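Local structure of cephalosporin hydroxylase CMCI (Streptomyces clavuligerus, 2BM8) at residues 203-215 against 222-234. The protein probably takes part in cephamycin biosynthesis, in the methoxylation of the cephalosporin nucleus, and is named a hydroxylase though its fold resembles methyltransferases. The protein carries 3 engineered substitutions. Residues are numbered along the deposited sequence; the frame is centred on the assembly and turned at random.
Sequences YLGAFRDVLSMDM and SQLDRGVLRRVAA
Ser-212 and Arg-230 form the hydrogen-bonded pair at the middle of two antiparallel strands, 211-214 and 228-231: Ser-212 N reaches Arg-230 O at 3.0 Å, and Arg-230 N returns to Ser-212 O at 3.0 Å. Asp-214 N continues the pairing to Val-228 O (3.0 Å, 162° at the hydrogen); at the other end Val-232 N gives a weak bond to Val-210 O.

Apolar packing gathers on the face of Leu-211, Leu-229 and Met-213. Leu-229 CD1 touches both Leu-204 CD2 (4.1 Å) and Leu-211 CD1 (4.2 Å), joining the helix that carries Leu-204 to the sheet, while its CD2 branch turns to Met-213.

The Ser-212/Arg-230 face is polar at its side-chain ends, though Val-232 CG2 presses on Ser-212 CB at 3.4 Å. Arg-230 is extended from CG to NE, and the Asp-214 carboxylate lies over one face of its guanidinium, offset toward the rim, planes 38° apart; Asp-214 OD2 is 3.7 Å from Arg-230 NH1, a long salt bridge without a directed N-H. Tyr-182 bonds Asp-214 OD2, and Asp-35 of the second subunit takes both Arg-230 NH2 and Ser-212 OG.

Strand 228-231 also pairs with strand 182-185, making this the antiparallel C-terminal hairpin of a Rossmann-like methyltransferase sheet, strand order 3-2-1-4-5-7-6.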
loop_
_atom_site.group_PDB
_atom_site.type_symbol
_atom_site.label_atom_id
_atom_site.label_comp_id
_atom_site.label_asym_id
_atom_site.label_seq_id
_atom_site.Cartn_x
_atom_site.Cartn_y
_atom_site.Cartn_z
ATOM N N TYR B 203 33.001 -4.792 7.921
ATOM C CA TYR B 203 33.263 -4.374 9.297
ATOM C C TYR B 203 32.471 -5.194 10.311
ATOM O O TYR B 203 33.026 -5.653 11.302
ATOM C CB TYR B 203 32.936 -2.894 9.492
ATOM C CG TYR B 203 33.875 -1.907 8.817
ATOM C CD1 TYR B 203 33.721 -0.542 9.021
ATOM C CD2 TYR B 203 34.898 -2.322 7.979
ATOM C CE1 TYR B 203 34.550 0.378 8.412
ATOM C CE2 TYR B 203 35.738 -1.401 7.360
ATOM C CZ TYR B 203 35.555 -0.053 7.585
ATOM O OH TYR B 203 36.385 0.861 6.981
ATOM N N LEU B 204 31.171 -5.349 10.071
ATOM C CA LEU B 204 30.321 -6.199 10.910
ATOM C C LEU B 204 30.821 -7.627 10.852
ATOM O O LEU B 204 30.941 -8.280 11.880
ATOM C CB LEU B 204 28.850 -6.170 10.463
ATOM C CG LEU B 204 27.722 -5.839 11.460
ATOM C CD1 LEU B 204 26.447 -6.631 11.097
ATOM C CD2 LEU B 204 28.085 -6.054 12.923
ATOM N N GLY B 205 31.114 -8.097 9.641
ATOM C CA GLY B 205 31.604 -9.445 9.416
ATOM C C GLY B 205 32.912 -9.781 10.124
ATOM O O GLY B 205 33.193 -10.952 10.387
ATOM N N ALA B 206 33.712 -8.761 10.428
ATOM C CA ALA B 206 34.973 -8.938 11.139
ATOM C C ALA B 206 34.751 -9.433 12.577
ATOM O O ALA B 206 35.617 -10.109 13.143
ATOM C CB ALA B 206 35.753 -7.628 11.148
ATOM N N PHE B 207 33.597 -9.090 13.152
ATOM C CA PHE B 207 33.235 -9.494 14.512
ATOM C C PHE B 207 32.503 -10.844 14.615
ATOM O O PHE B 207 31.883 -11.118 15.639
ATOM C CB PHE B 207 32.341 -8.424 15.155
ATOM C CG PHE B 207 33.037 -7.120 15.404
ATOM C CD1 PHE B 207 33.184 -6.202 14.384
ATOM C CD2 PHE B 207 33.529 -6.810 16.664
ATOM C CE1 PHE B 207 33.808 -5.012 14.596
ATOM C CE2 PHE B 207 34.155 -5.614 16.896
ATOM C CZ PHE B 207 34.302 -4.709 15.859
ATOM N N ARG B 208 32.579 -11.690 13.593
ATOM C CA ARG B 208 31.781 -12.921 13.559
ATOM C C ARG B 208 32.214 -14.061 14.519
ATOM O O ARG B 208 31.471 -15.009 14.736
ATOM C CB ARG B 208 31.712 -13.460 12.127
ATOM C CG ARG B 208 33.060 -13.939 11.540
ATOM C CD ARG B 208 33.298 -15.442 11.646
ATOM N NE ARG B 208 32.189 -16.215 11.083
ATOM C CZ ARG B 208 31.696 -17.349 11.602
ATOM N NH1 ARG B 208 32.214 -17.894 12.708
ATOM N NH2 ARG B 208 30.678 -17.960 10.991
ATOM N N ASP B 209 33.406 -13.990 15.087
ATOM C CA ASP B 209 33.829 -15.024 16.032
ATOM C C ASP B 209 33.429 -14.674 17.453
ATOM O O ASP B 209 33.585 -15.502 18.354
ATOM C CB ASP B 209 35.338 -15.246 15.954
ATOM C CG ASP B 209 35.783 -15.655 14.568
ATOM O OD1 ASP B 209 35.336 -16.737 14.107
ATOM O OD2 ASP B 209 36.555 -14.947 13.865
ATOM N N VAL B 210 32.915 -13.453 17.635
ATOM C CA VAL B 210 32.682 -12.876 18.950
ATOM C C VAL B 210 31.284 -12.300 19.185
ATOM O O VAL B 210 30.880 -12.161 20.321
ATOM C CB VAL B 210 33.717 -11.766 19.249
ATOM C CG1 VAL B 210 35.117 -12.367 19.354
ATOM C CG2 VAL B 210 33.680 -10.667 18.198
ATOM N N LEU B 211 30.559 -11.946 18.128
ATOM C CA LEU B 211 29.232 -11.356 18.262
ATOM C C LEU B 211 28.262 -12.001 17.275
ATOM O O LEU B 211 28.629 -12.317 16.139
ATOM C CB LEU B 211 29.280 -9.846 18.023
ATOM C CG LEU B 211 29.904 -8.951 19.100
ATOM C CD1 LEU B 211 30.006 -7.519 18.587
ATOM C CD2 LEU B 211 29.117 -8.990 20.390
ATOM N N SER B 212 27.031 -12.202 17.728
ATOM C CA SER B 212 25.963 -12.763 16.916
ATOM C C SER B 212 24.849 -11.729 16.822
ATOM O O SER B 212 24.729 -10.885 17.699
ATOM C CB SER B 212 25.396 -14.024 17.579
ATOM O OG SER B 212 24.463 -13.672 18.624
ATOM N N MET B 213 24.048 -11.788 15.767
ATOM C CA MET B 213 22.791 -11.051 15.738
ATOM C C MET B 213 21.707 -11.910 16.387
ATOM O O MET B 213 21.438 -13.026 15.935
ATOM C CB MET B 213 22.386 -10.697 14.314
ATOM C CG MET B 213 21.102 -9.899 14.249
ATOM S SD MET B 213 20.883 -9.046 12.695
ATOM C CE MET B 213 21.112 -10.394 11.539
ATOM N N ASP B 214 21.088 -11.387 17.443
ATOM C CA ASP B 214 20.059 -12.100 18.177
ATOM C C ASP B 214 18.723 -11.985 17.459
ATOM O O ASP B 214 18.082 -10.955 17.496
ATOM C CB ASP B 214 19.943 -11.533 19.586
ATOM C CG ASP B 214 18.970 -12.308 20.448
ATOM O OD1 ASP B 214 18.234 -13.160 19.919
ATOM O OD2 ASP B 214 18.868 -12.136 21.670
ATOM N N MET B 215 18.285 -13.071 16.845
ATOM C CA MET B 215 17.138 -13.038 15.951
ATOM C C MET B 215 15.792 -13.003 16.643
ATOM O O MET B 215 14.788 -12.760 15.980
ATOM C CB MET B 215 17.179 -14.230 15.009
ATOM C CG MET B 215 18.370 -14.224 14.096
ATOM S SD MET B 215 18.545 -12.735 13.120
ATOM C CE MET B 215 17.330 -13.084 11.817
ATOM N N SER B 222 11.401 -1.275 14.472
ATOM C CA SER B 222 12.084 -0.467 13.466
ATOM C C SER B 222 13.328 0.261 14.017
ATOM O O SER B 222 14.283 0.470 13.282
ATOM C CB SER B 222 11.113 0.510 12.794
ATOM O OG SER B 222 10.844 1.644 13.599
ATOM N N GLN B 223 13.358 0.595 15.309
ATOM C CA GLN B 223 14.544 1.250 15.874
ATOM C C GLN B 223 15.699 0.275 16.136
ATOM O O GLN B 223 16.859 0.649 16.014
ATOM C CB GLN B 223 14.210 2.022 17.163
ATOM C CG GLN B 223 13.479 3.370 16.938
ATOM C CD GLN B 223 12.960 3.966 18.242
ATOM O OE1 GLN B 223 12.434 3.229 19.098
ATOM N NE2 GLN B 223 13.094 5.303 18.401
ATOM N N LEU B 224 15.394 -0.961 16.500
ATOM C CA LEU B 224 16.427 -1.943 16.780
ATOM C C LEU B 224 16.751 -2.843 15.589
ATOM O O LEU B 224 17.636 -3.669 15.677
ATOM C CB LEU B 224 15.983 -2.817 17.936
ATOM C CG LEU B 224 15.727 -2.096 19.240
ATOM C CD1 LEU B 224 15.100 -3.060 20.221
ATOM C CD2 LEU B 224 17.027 -1.515 19.766
ATOM N N ASP B 225 16.005 -2.676 14.501
ATOM C CA ASP B 225 16.143 -3.424 13.254
ATOM C C ASP B 225 17.573 -3.820 12.978
ATOM O O ASP B 225 18.433 -2.954 12.811
ATOM C CB ASP B 225 15.656 -2.533 12.092
ATOM C CG ASP B 225 15.433 -3.295 10.800
ATOM O OD1 ASP B 225 15.729 -4.493 10.695
ATOM O OD2 ASP B 225 14.952 -2.751 9.802
ATOM N N ARG B 226 17.814 -5.131 12.936
ATOM C CA ARG B 226 19.097 -5.709 12.526
ATOM C C ARG B 226 20.322 -5.165 13.290
ATOM O O ARG B 226 21.428 -5.183 12.752
ATOM C CB ARG B 226 19.293 -5.510 11.017
ATOM C CG ARG B 226 18.340 -6.299 10.124
ATOM C CD ARG B 226 18.380 -5.864 8.652
ATOM N NE ARG B 226 17.644 -4.613 8.447
ATOM C CZ ARG B 226 17.705 -3.853 7.356
ATOM N NH1 ARG B 226 18.478 -4.176 6.332
ATOM N NH2 ARG B 226 16.989 -2.740 7.295
ATOM N N GLY B 227 20.125 -4.723 14.537
ATOM C CA GLY B 227 21.168 -4.056 15.316
ATOM C C GLY B 227 21.404 -4.608 16.715
ATOM O O GLY B 227 22.179 -4.034 17.482
ATOM N N VAL B 228 20.764 -5.731 17.042
ATOM C CA VAL B 228 20.847 -6.319 18.370
ATOM C C VAL B 228 21.892 -7.422 18.335
ATOM O O VAL B 228 21.659 -8.483 17.758
ATOM C CB VAL B 228 19.481 -6.906 18.811
ATOM C CG1 VAL B 228 19.577 -7.548 20.204
ATOM C CG2 VAL B 228 18.399 -5.837 18.791
ATOM N N LEU B 229 23.058 -7.161 18.922
ATOM C CA LEU B 229 24.142 -8.138 18.941
ATOM C C LEU B 229 24.419 -8.613 20.353
ATOM O O LEU B 229 24.183 -7.888 21.303
ATOM C CB LEU B 229 25.415 -7.528 18.361
ATOM C CG LEU B 229 25.237 -6.642 17.137
ATOM C CD1 LEU B 229 26.583 -6.111 16.706
ATOM C CD2 LEU B 229 24.564 -7.416 16.008
ATOM N N ARG B 230 24.915 -9.832 20.499
ATOM C CA ARG B 230 25.407 -10.274 21.800
ATOM C C ARG B 230 26.662 -11.137 21.713
ATOM O O ARG B 230 27.042 -11.626 20.661
ATOM C CB ARG B 230 24.306 -10.982 22.595
ATOM C CG ARG B 230 23.667 -12.133 21.893
ATOM C CD ARG B 230 22.734 -12.953 22.774
ATOM N NE ARG B 230 22.551 -14.300 22.232
ATOM C CZ ARG B 230 21.575 -15.128 22.582
ATOM N NH1 ARG B 230 20.678 -14.773 23.491
ATOM N NH2 ARG B 230 21.490 -16.321 22.021
ATOM N N ARG B 231 27.297 -11.304 22.858
ATOM C CA ARG B 231 28.542 -12.025 22.954
ATOM C C ARG B 231 28.283 -13.534 22.939
ATOM O O ARG B 231 27.623 -14.061 23.827
ATOM C CB ARG B 231 29.265 -11.609 24.242
ATOM C CG ARG B 231 30.662 -11.116 24.023
ATOM C CD ARG B 231 31.507 -12.129 23.364
ATOM N NE ARG B 231 32.919 -11.985 23.665
ATOM C CZ ARG B 231 33.834 -12.833 23.237
ATOM N NH1 ARG B 231 33.477 -13.872 22.496
ATOM N NH2 ARG B 231 35.104 -12.641 23.540
ATOM N N VAL B 232 28.787 -14.203 21.905
ATOM C CA VAL B 232 28.712 -15.670 21.768
ATOM C C VAL B 232 29.782 -16.317 22.659
ATOM O O VAL B 232 30.777 -15.662 23.025
ATOM C CB VAL B 232 28.906 -16.103 20.279
ATOM C CG1 VAL B 232 28.966 -17.634 20.108
ATOM C CG2 VAL B 232 27.803 -15.543 19.434
ATOM N N ALA B 233 29.560 -17.588 23.015
ATOM C CA ALA B 233 30.482 -18.354 23.868
ATOM C C ALA B 233 31.961 -18.268 23.433
ATOM O O ALA B 233 32.278 -18.358 22.238
ATOM C CB ALA B 233 30.029 -19.841 23.949
ATOM N N ALA B 234 32.845 -18.082 24.418
ATOM C CA ALA B 234 34.298 -18.048 24.193
ATOM C C ALA B 234 34.913 -19.424 24.450
ATOM O O ALA B 234 34.638 -20.385 23.727
ATOM C CB ALA B 234 34.955 -16.993 25.093
#